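Local coordinates for protein Abbfa_003403 (Acinetobacter baumannii, PDB 4ZXH) that is a four-domain nonribosomal peptide synthetase that probably adenylates an amino acid, loads it on its phosphopantetheine carrier domain, condenses it with an upstream acyl group and releases the product, at residues 454-468 / 794-806. Residues are numbered along the deposited sequence; the frame is centred on the assembly and turned at random.
Sequences VELDIAPDYKDGIQF and LYVLDEQQRLVPP
Q467, in the loop from helix 428-447 of the condensation domain to helix 483-494, pairs with V796 on one edge of strand 792-797, joining that loop to the antiparallel sheet of the adenylation region; the strand's other edge is hydrogen-bonded to strand 809-816. From its CB, which points toward that strand, the chain runs to Q467 CG, 3.4 Å above one face of the Y462 ring near its rim. A bend at chi2 (139°) turns the amide to V796; Q467 CD lies 3.5 Å from L803 CD2. At the tip, Q467 OE1 accepts from V796 N (3.1 Å) on an in-plane lone pair, and Q467 NE2 donates to V796 O (2.9 Å). The amide thus mimics a neighbouring strand; V796 O also accepts from V804 N. Y462 lies obliquely against L803, its CE2 near L803 CB, and Y462 OH donates to V804 O (2.7 Å). The P460 and P806 rings reach toward each other, CD to CD (3.8 Å), and A459 CB packs on CG of P805. In the type I turn 798-801, D798 OD1 closes an Asx turn, accepting from Q800 N and R802 N on opposite faces of the carboxylate. D798 OD2 holds the R802 guanidinium side-on through NE and NH2, a salt bridge. This group meets 454-468 edge-on, R802 NH1 donating to V454 O (3.3 Å, 149°), with a weak second bond from NH2. Over one guanidinium face, D457 OD2 makes a long salt bridge to R802 NE (3.9 Å), of charge alone: no N-H points at this out-of-plane oxygen.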
loop_
_atom_site.group_PDB
_atom_site.type_symbol
_atom_site.label_atom_id
_atom_site.label_comp_id
_atom_site.label_asym_id
_atom_site.label_seq_id
_atom_site.Cartn_x
_atom_site.Cartn_y
_atom_site.Cartn_z
ATOM N N VAL A 454 1.095 -11.419 -30.007
ATOM C CA VAL A 454 0.777 -12.670 -29.312
ATOM C C VAL A 454 1.727 -13.816 -29.724
ATOM O O VAL A 454 2.252 -14.526 -28.858
ATOM C CB VAL A 454 -0.699 -13.093 -29.555
ATOM C CG1 VAL A 454 -1.088 -12.943 -31.030
ATOM C CG2 VAL A 454 -0.937 -14.512 -29.081
ATOM N N GLU A 455 1.961 -13.972 -31.033
ATOM C CA GLU A 455 2.833 -15.023 -31.584
ATOM C C GLU A 455 4.287 -14.901 -31.131
ATOM O O GLU A 455 5.100 -15.800 -31.352
ATOM C CB GLU A 455 2.811 -15.001 -33.118
ATOM C CG GLU A 455 1.489 -15.332 -33.795
ATOM C CD GLU A 455 1.519 -15.030 -35.300
ATOM O OE1 GLU A 455 2.482 -14.380 -35.778
ATOM O OE2 GLU A 455 0.582 -15.456 -36.012
ATOM N N LEU A 456 4.614 -13.770 -30.524
ATOM C CA LEU A 456 5.982 -13.454 -30.162
ATOM C C LEU A 456 6.380 -14.112 -28.851
ATOM O O LEU A 456 5.747 -13.894 -27.815
ATOM C CB LEU A 456 6.151 -11.936 -30.071
ATOM C CG LEU A 456 7.482 -11.377 -29.585
ATOM C CD1 LEU A 456 8.579 -11.615 -30.582
ATOM C CD2 LEU A 456 7.328 -9.907 -29.314
ATOM N N ASP A 457 7.437 -14.914 -28.892
ATOM C CA ASP A 457 7.890 -15.601 -27.690
ATOM C C ASP A 457 9.233 -15.019 -27.259
ATOM O O ASP A 457 10.216 -15.068 -27.995
ATOM C CB ASP A 457 7.980 -17.112 -27.930
ATOM C CG ASP A 457 7.699 -17.924 -26.674
ATOM O OD1 ASP A 457 7.832 -17.362 -25.560
ATOM O OD2 ASP A 457 7.343 -19.123 -26.802
ATOM N N ILE A 458 9.240 -14.453 -26.058
ATOM C CA ILE A 458 10.357 -13.694 -25.503
ATOM C C ILE A 458 11.230 -14.610 -24.654
ATOM O O ILE A 458 12.366 -14.279 -24.290
ATOM C CB ILE A 458 9.821 -12.508 -24.648
ATOM C CG1 ILE A 458 8.942 -11.610 -25.506
ATOM C CG2 ILE A 458 10.927 -11.676 -24.060
ATOM C CD1 ILE A 458 9.614 -11.208 -26.788
ATOM N N ALA A 459 10.674 -15.776 -24.347
ATOM C CA ALA A 459 11.301 -16.723 -23.445
ATOM C C ALA A 459 12.643 -17.166 -23.988
ATOM O O ALA A 459 12.838 -17.207 -25.199
ATOM C CB ALA A 459 10.386 -17.916 -23.228
ATOM N N PRO A 460 13.590 -17.468 -23.088
ATOM C CA PRO A 460 14.846 -18.088 -23.525
ATOM C C PRO A 460 14.544 -19.440 -24.149
ATOM O O PRO A 460 13.566 -20.057 -23.746
ATOM C CB PRO A 460 15.646 -18.247 -22.224
ATOM C CG PRO A 460 14.958 -17.342 -21.210
ATOM C CD PRO A 460 13.525 -17.290 -21.624
ATOM N N ASP A 461 15.328 -19.897 -25.115
ATOM C CA ASP A 461 15.083 -21.228 -25.654
ATOM C C ASP A 461 15.639 -22.233 -24.649
ATOM O O ASP A 461 16.853 -22.379 -24.503
ATOM C CB ASP A 461 15.718 -21.414 -27.038
ATOM C CG ASP A 461 15.205 -22.661 -27.757
ATOM O OD1 ASP A 461 14.818 -23.645 -27.083
ATOM O OD2 ASP A 461 15.187 -22.656 -29.007
ATOM N N TYR A 462 14.737 -22.915 -23.954
ATOM C CA TYR A 462 15.107 -23.799 -22.863
ATOM C C TYR A 462 15.715 -25.088 -23.376
ATOM O O TYR A 462 15.141 -25.741 -24.243
ATOM C CB TYR A 462 13.889 -24.099 -22.007
ATOM C CG TYR A 462 13.326 -22.892 -21.298
ATOM C CD1 TYR A 462 13.997 -22.327 -20.215
ATOM C CD2 TYR A 462 12.121 -22.322 -21.691
ATOM C CE1 TYR A 462 13.484 -21.237 -19.538
ATOM C CE2 TYR A 462 11.598 -21.212 -21.013
ATOM C CZ TYR A 462 12.289 -20.681 -19.936
ATOM O OH TYR A 462 11.791 -19.591 -19.251
ATOM N N LYS A 463 16.862 -25.458 -22.811
ATOM C CA LYS A 463 17.722 -26.507 -23.371
ATOM C C LYS A 463 17.090 -27.902 -23.363
ATOM O O LYS A 463 16.694 -28.415 -24.417
ATOM C CB LYS A 463 19.064 -26.542 -22.623
ATOM N N ASP A 464 17.010 -28.517 -22.185
ATOM C CA ASP A 464 16.492 -29.879 -22.077
ATOM C C ASP A 464 15.001 -29.906 -21.790
ATOM O O ASP A 464 14.555 -30.633 -20.907
ATOM C CB ASP A 464 17.235 -30.666 -20.988
ATOM C CG ASP A 464 18.634 -31.099 -21.417
ATOM O OD1 ASP A 464 18.941 -31.061 -22.629
ATOM O OD2 ASP A 464 19.425 -31.500 -20.536
ATOM N N GLY A 465 14.236 -29.113 -22.534
ATOM C CA GLY A 465 12.790 -29.081 -22.380
ATOM C C GLY A 465 12.300 -28.831 -20.960
ATOM O O GLY A 465 11.344 -29.463 -20.514
ATOM N N ILE A 466 12.972 -27.929 -20.248
ATOM C CA ILE A 466 12.528 -27.459 -18.935
ATOM C C ILE A 466 13.096 -26.068 -18.639
ATOM O O ILE A 466 14.138 -25.681 -19.171
ATOM C CB ILE A 466 12.933 -28.420 -17.798
ATOM C CG1 ILE A 466 11.965 -28.271 -16.621
ATOM C CG2 ILE A 466 14.369 -28.166 -17.346
ATOM C CD1 ILE A 466 11.912 -29.465 -15.742
ATOM N N GLN A 467 12.403 -25.318 -17.791
ATOM C CA GLN A 467 12.755 -23.935 -17.503
ATOM C C GLN A 467 13.975 -23.780 -16.599
ATOM O O GLN A 467 14.771 -22.860 -16.790
ATOM C CB GLN A 467 11.559 -23.224 -16.886
ATOM C CG GLN A 467 10.529 -22.775 -17.911
ATOM C CD GLN A 467 9.099 -22.992 -17.445
ATOM O OE1 GLN A 467 8.779 -24.013 -16.818
ATOM N NE2 GLN A 467 8.230 -22.026 -17.742
ATOM N N PHE A 468 14.117 -24.666 -15.618
ATOM C CA PHE A 468 15.303 -24.719 -14.756
ATOM C C PHE A 468 15.581 -26.173 -14.418
ATOM O O PHE A 468 14.661 -26.979 -14.369
ATOM C CB PHE A 468 15.101 -23.876 -13.493
ATOM C CG PHE A 468 15.080 -22.409 -13.764
ATOM C CD1 PHE A 468 16.260 -21.710 -13.989
ATOM C CD2 PHE A 468 13.877 -21.728 -13.877
ATOM C CE1 PHE A 468 16.251 -20.337 -14.271
ATOM C CE2 PHE A 468 13.853 -20.356 -14.166
ATOM C CZ PHE A 468 15.048 -19.662 -14.361
ATOM N N LEU A 794 7.904 -29.958 -12.994
ATOM C CA LEU A 794 7.067 -28.784 -12.869
ATOM C C LEU A 794 7.291 -27.876 -14.067
ATOM O O LEU A 794 8.428 -27.644 -14.465
ATOM C CB LEU A 794 7.372 -28.050 -11.564
ATOM C CG LEU A 794 7.357 -28.945 -10.324
ATOM C CD1 LEU A 794 7.516 -28.116 -9.066
ATOM C CD2 LEU A 794 6.087 -29.746 -10.278
ATOM N N TYR A 795 6.197 -27.389 -14.646
ATOM C CA TYR A 795 6.242 -26.507 -15.806
ATOM C C TYR A 795 5.326 -25.307 -15.564
ATOM O O TYR A 795 4.238 -25.463 -15.003
ATOM C CB TYR A 795 5.810 -27.245 -17.084
ATOM C CG TYR A 795 6.549 -28.534 -17.391
ATOM C CD1 TYR A 795 7.793 -28.528 -18.025
ATOM C CD2 TYR A 795 5.985 -29.765 -17.092
ATOM C CE1 TYR A 795 8.463 -29.725 -18.323
ATOM C CE2 TYR A 795 6.641 -30.957 -17.385
ATOM C CZ TYR A 795 7.879 -30.933 -17.995
ATOM O OH TYR A 795 8.517 -32.131 -18.269
ATOM N N VAL A 796 5.748 -24.112 -15.982
ATOM C CA VAL A 796 4.889 -22.934 -15.868
ATOM C C VAL A 796 4.501 -22.432 -17.253
ATOM O O VAL A 796 5.346 -21.952 -17.999
ATOM C CB VAL A 796 5.564 -21.800 -15.066
ATOM C CG1 VAL A 796 4.594 -20.645 -14.855
ATOM C CG2 VAL A 796 6.054 -22.319 -13.719
ATOM N N LEU A 797 3.216 -22.540 -17.587
ATOM C CA LEU A 797 2.741 -22.254 -18.937
ATOM C C LEU A 797 1.794 -21.061 -19.041
ATOM O O LEU A 797 1.134 -20.676 -18.070
ATOM C CB LEU A 797 2.050 -23.488 -19.498
ATOM C CG LEU A 797 2.884 -24.767 -19.440
ATOM C CD1 LEU A 797 2.165 -25.890 -20.149
ATOM C CD2 LEU A 797 4.267 -24.558 -20.044
ATOM N N ASP A 798 1.727 -20.467 -20.230
ATOM C CA ASP A 798 0.763 -19.403 -20.459
ATOM C C ASP A 798 -0.538 -20.015 -20.954
ATOM O O ASP A 798 -0.721 -21.227 -20.891
ATOM C CB ASP A 798 1.306 -18.339 -21.434
ATOM C CG ASP A 798 1.705 -18.902 -22.809
ATOM O OD1 ASP A 798 1.252 -19.997 -23.192
ATOM O OD2 ASP A 798 2.482 -18.229 -23.526
ATOM N N GLU A 799 -1.441 -19.178 -21.448
ATOM C CA GLU A 799 -2.725 -19.646 -21.962
ATOM C C GLU A 799 -2.620 -20.354 -23.328
ATOM O O GLU A 799 -3.576 -20.990 -23.770
ATOM C CB GLU A 799 -3.700 -18.468 -22.039
ATOM C CG GLU A 799 -3.852 -17.728 -20.703
ATOM C CD GLU A 799 -4.633 -16.424 -20.819
ATOM O OE1 GLU A 799 -5.006 -16.037 -21.951
ATOM O OE2 GLU A 799 -4.863 -15.774 -19.774
ATOM N N GLN A 800 -1.470 -20.246 -23.993
ATOM C CA GLN A 800 -1.232 -21.002 -25.223
ATOM C C GLN A 800 -0.385 -22.239 -24.950
ATOM O O GLN A 800 -0.005 -22.951 -25.870
ATOM C CB GLN A 800 -0.552 -20.131 -26.279
ATOM C CG GLN A 800 -1.513 -19.259 -27.062
ATOM C CD GLN A 800 -2.339 -18.359 -26.166
ATOM O OE1 GLN A 800 -1.843 -17.351 -25.645
ATOM N NE2 GLN A 800 -3.604 -18.727 -25.964
ATOM N N GLN A 801 -0.105 -22.482 -23.671
ATOM C CA GLN A 801 0.705 -23.611 -23.207
ATOM C C GLN A 801 2.152 -23.567 -23.713
ATOM O O GLN A 801 2.714 -24.589 -24.092
ATOM C CB GLN A 801 0.050 -24.939 -23.599
ATOM C CG GLN A 801 -1.149 -25.333 -22.739
ATOM C CD GLN A 801 -2.396 -24.527 -23.054
ATOM O OE1 GLN A 801 -2.815 -24.439 -24.208
ATOM N NE2 GLN A 801 -2.980 -23.908 -22.027
ATOM N N ARG A 802 2.745 -22.374 -23.716
ATOM C CA ARG A 802 4.176 -22.210 -23.952
ATOM C C ARG A 802 4.900 -21.949 -22.628
ATOM O O ARG A 802 4.311 -21.416 -21.691
ATOM C CB ARG A 802 4.436 -21.058 -24.912
ATOM C CG ARG A 802 3.951 -21.282 -26.329
ATOM C CD ARG A 802 4.117 -20.002 -27.151
ATOM N NE ARG A 802 3.422 -18.886 -26.513
ATOM C CZ ARG A 802 3.240 -17.692 -27.064
ATOM N NH1 ARG A 802 3.695 -17.437 -28.283
ATOM N NH2 ARG A 802 2.591 -16.753 -26.392
ATOM N N LEU A 803 6.175 -22.317 -22.553
ATOM C CA LEU A 803 6.985 -22.078 -21.362
ATOM C C LEU A 803 7.258 -20.587 -21.136
ATOM O O LEU A 803 7.899 -19.928 -21.964
ATOM C CB LEU A 803 8.306 -22.831 -21.477
ATOM C CG LEU A 803 8.218 -24.350 -21.513
ATOM C CD1 LEU A 803 9.501 -24.921 -22.067
ATOM C CD2 LEU A 803 7.947 -24.891 -20.127
ATOM N N VAL A 804 6.792 -20.058 -20.004
ATOM C CA VAL A 804 6.885 -18.618 -19.751
ATOM C C VAL A 804 8.332 -18.159 -19.530
ATOM O O VAL A 804 9.194 -18.956 -19.158
ATOM C CB VAL A 804 6.030 -18.206 -18.534
ATOM C CG1 VAL A 804 4.580 -18.555 -18.778
ATOM C CG2 VAL A 804 6.547 -18.857 -17.266
ATOM N N PRO A 805 8.610 -16.872 -19.782
ATOM C CA PRO A 805 9.945 -16.365 -19.445
ATOM C C PRO A 805 10.089 -16.276 -17.933
ATOM O O PRO A 805 9.072 -16.252 -17.244
ATOM C CB PRO A 805 9.979 -14.968 -20.082
ATOM C CG PRO A 805 8.753 -14.878 -20.947
ATOM C CD PRO A 805 7.761 -15.839 -20.400
ATOM N N PRO A 806 11.325 -16.229 -17.415
ATOM C CA PRO A 806 11.446 -16.043 -15.962
ATOM C C PRO A 806 10.799 -14.730 -15.505
ATOM O O PRO A 806 10.707 -13.789 -16.300
ATOM C CB PRO A 806 12.956 -16.030 -15.733
ATOM C CG PRO A 806 13.537 -16.747 -16.933
ATOM C CD PRO A 806 12.632 -16.404 -18.073
#